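PDB 3RYS: adenosine deaminase 1 from Arthrobacter aurescens, which probably catalyses the zinc-dependent hydrolytic deamination of adenine to hypoxanthine, a step of purine salvage and nitrogen catabolism. Local coordinates for residues A[136-141]-A[163-168]. Numbering follows the deposited sequence.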
loop_
_atom_site.group_PDB
_atom_site.type_symbol
_atom_site.label_atom_id
_atom_site.label_comp_id
_atom_site.label_asym_id
_atom_site.label_seq_id
_atom_site.Cartn_x
_atom_site.Cartn_y
_atom_site.Cartn_z
ATOM N N THR A 136 3.861 -9.687 9.075
ATOM C CA THR A 136 2.799 -8.749 8.724
ATOM C C THR A 136 2.446 -7.739 9.810
ATOM O O THR A 136 2.514 -8.040 11.000
ATOM C CB THR A 136 1.511 -9.485 8.315
ATOM O OG1 THR A 136 1.052 -10.293 9.406
ATOM C CG2 THR A 136 1.765 -10.361 7.098
ATOM N N LEU A 137 2.073 -6.538 9.374
ATOM C CA LEU A 137 1.506 -5.523 10.254
ATOM C C LEU A 137 0.202 -5.000 9.651
ATOM O O LEU A 137 0.091 -4.830 8.434
ATOM C CB LEU A 137 2.489 -4.369 10.487
ATOM C CG LEU A 137 3.600 -4.569 11.529
ATOM C CD1 LEU A 137 3.069 -5.226 12.807
ATOM C CD2 LEU A 137 4.753 -5.370 10.959
ATOM N N LEU A 138 -0.789 -4.760 10.502
ATOM C CA LEU A 138 -2.065 -4.245 10.030
ATOM C C LEU A 138 -2.157 -2.742 10.258
ATOM O O LEU A 138 -1.971 -2.254 11.375
ATOM C CB LEU A 138 -3.229 -4.963 10.717
ATOM C CG LEU A 138 -4.620 -4.651 10.162
ATOM C CD1 LEU A 138 -4.618 -4.726 8.636
ATOM C CD2 LEU A 138 -5.668 -5.584 10.748
ATOM N N ILE A 139 -2.438 -2.009 9.189
ATOM C CA ILE A 139 -2.575 -0.565 9.272
ATOM C C ILE A 139 -3.983 -0.140 8.895
ATOM O O ILE A 139 -4.439 -0.394 7.782
ATOM C CB ILE A 139 -1.568 0.144 8.358
ATOM C CG1 ILE A 139 -0.165 0.039 8.950
ATOM C CG2 ILE A 139 -1.940 1.612 8.168
ATOM C CD1 ILE A 139 0.854 0.865 8.209
ATOM N N ALA A 140 -4.676 0.496 9.831
ATOM C CA ALA A 140 -6.001 1.031 9.552
ATOM C C ALA A 140 -5.864 2.377 8.855
ATOM O O ALA A 140 -5.294 3.321 9.412
ATOM C CB ALA A 140 -6.801 1.169 10.832
ATOM N N ALA A 141 -6.364 2.452 7.624
ATOM C CA ALA A 141 -6.319 3.691 6.854
ATOM C C ALA A 141 -7.677 4.386 6.847
ATOM O O ALA A 141 -8.723 3.738 6.794
ATOM C CB ALA A 141 -5.845 3.427 5.438
ATOM N N ALA A 163 -8.195 -3.660 18.540
ATOM C CA ALA A 163 -7.911 -4.160 17.202
ATOM C C ALA A 163 -6.406 -4.259 17.004
ATOM O O ALA A 163 -5.672 -3.348 17.385
ATOM C CB ALA A 163 -8.528 -3.259 16.148
ATOM N N PRO A 164 -5.943 -5.372 16.408
ATOM C CA PRO A 164 -4.522 -5.661 16.171
ATOM C C PRO A 164 -3.892 -4.744 15.126
ATOM O O PRO A 164 -3.294 -5.237 14.166
ATOM C CB PRO A 164 -4.536 -7.103 15.639
ATOM C CG PRO A 164 -5.883 -7.641 15.950
ATOM C CD PRO A 164 -6.808 -6.470 15.947
ATOM N N ILE A 165 -4.015 -3.433 15.309
ATOM C CA ILE A 165 -3.406 -2.487 14.382
ATOM C C ILE A 165 -2.072 -1.980 14.919
ATOM O O ILE A 165 -1.924 -1.743 16.120
ATOM C CB ILE A 165 -4.344 -1.294 14.066
ATOM C CG1 ILE A 165 -4.750 -0.560 15.346
ATOM C CG2 ILE A 165 -5.577 -1.771 13.324
ATOM C CD1 ILE A 165 -5.669 0.623 15.106
ATOM N N ALA A 166 -1.102 -1.824 14.024
ATOM C CA ALA A 166 0.221 -1.343 14.397
ATOM C C ALA A 166 0.339 0.156 14.153
ATOM O O ALA A 166 1.159 0.839 14.766
ATOM C CB ALA A 166 1.284 -2.089 13.610
ATOM N N GLY A 167 -0.484 0.666 13.247
ATOM C CA GLY A 167 -0.410 2.063 12.874
ATOM C C GLY A 167 -1.636 2.548 12.129
ATOM O O GLY A 167 -2.599 1.807 11.918
ATOM N N ILE A 168 -1.589 3.806 11.716
ATOM C CA ILE A 168 -2.724 4.453 11.084
ATOM C C ILE A 168 -2.297 5.055 9.757
ATOM O O ILE A 168 -1.152 5.485 9.605
ATOM C CB ILE A 168 -3.296 5.542 12.004
ATOM C CG1 ILE A 168 -4.064 4.892 13.151
ATOM C CG2 ILE A 168 -4.187 6.494 11.243
ATOM C CD1 ILE A 168 -4.943 5.856 13.908
HETATM O O HOH W 1 -0.439 -5.097 13.279
#
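Leu137 meets Ala166 where the chain of 163-168 comes in beside strand 136-141. From CB outward the leucine stays close to a single methyl: CB lies 4.1 Å from Ala166 CB, CG slightly nearer, and CD1 makes the touch at 3.7 Å from Ala166 CB. CG stands anti to the carbonyl carbon (chi1 -81°), which keeps the branch beside the small alanine. On the other face of strand 136-141, Ile165 CG2 packs 4.0 Å from Ala140 CB; the short methyl of Ala140 suits a place where Leu158 of helix 148-160 also packs, touching both residues. The backbones are joined by Ala166 N giving a nearly straight hydrogen bond (167°) to Leu138 O, and by Ala140 N giving a more bent one to Gly167 O at 3.2 Å, its donor tilted from the carbonyl plane. Gly167 pairs through its backbone with Ile139, whose CG2 reaches Ile168 C at 3.8 Å. Before the strand pairing, Pro164 centres an inverse gamma turn, its ring suited to that bend, and a water accepts from Leu138 N (2.8 Å) and donates to Pro164 O, bridging the diverging chains. Parallel pairing of Ile139 with Gly167 and Ala140 with Ile168, with helix 148-160 linking the two strands, is a beta-alpha-beta crossover of the TIM-barrel fold shared by the adenosine deaminase family.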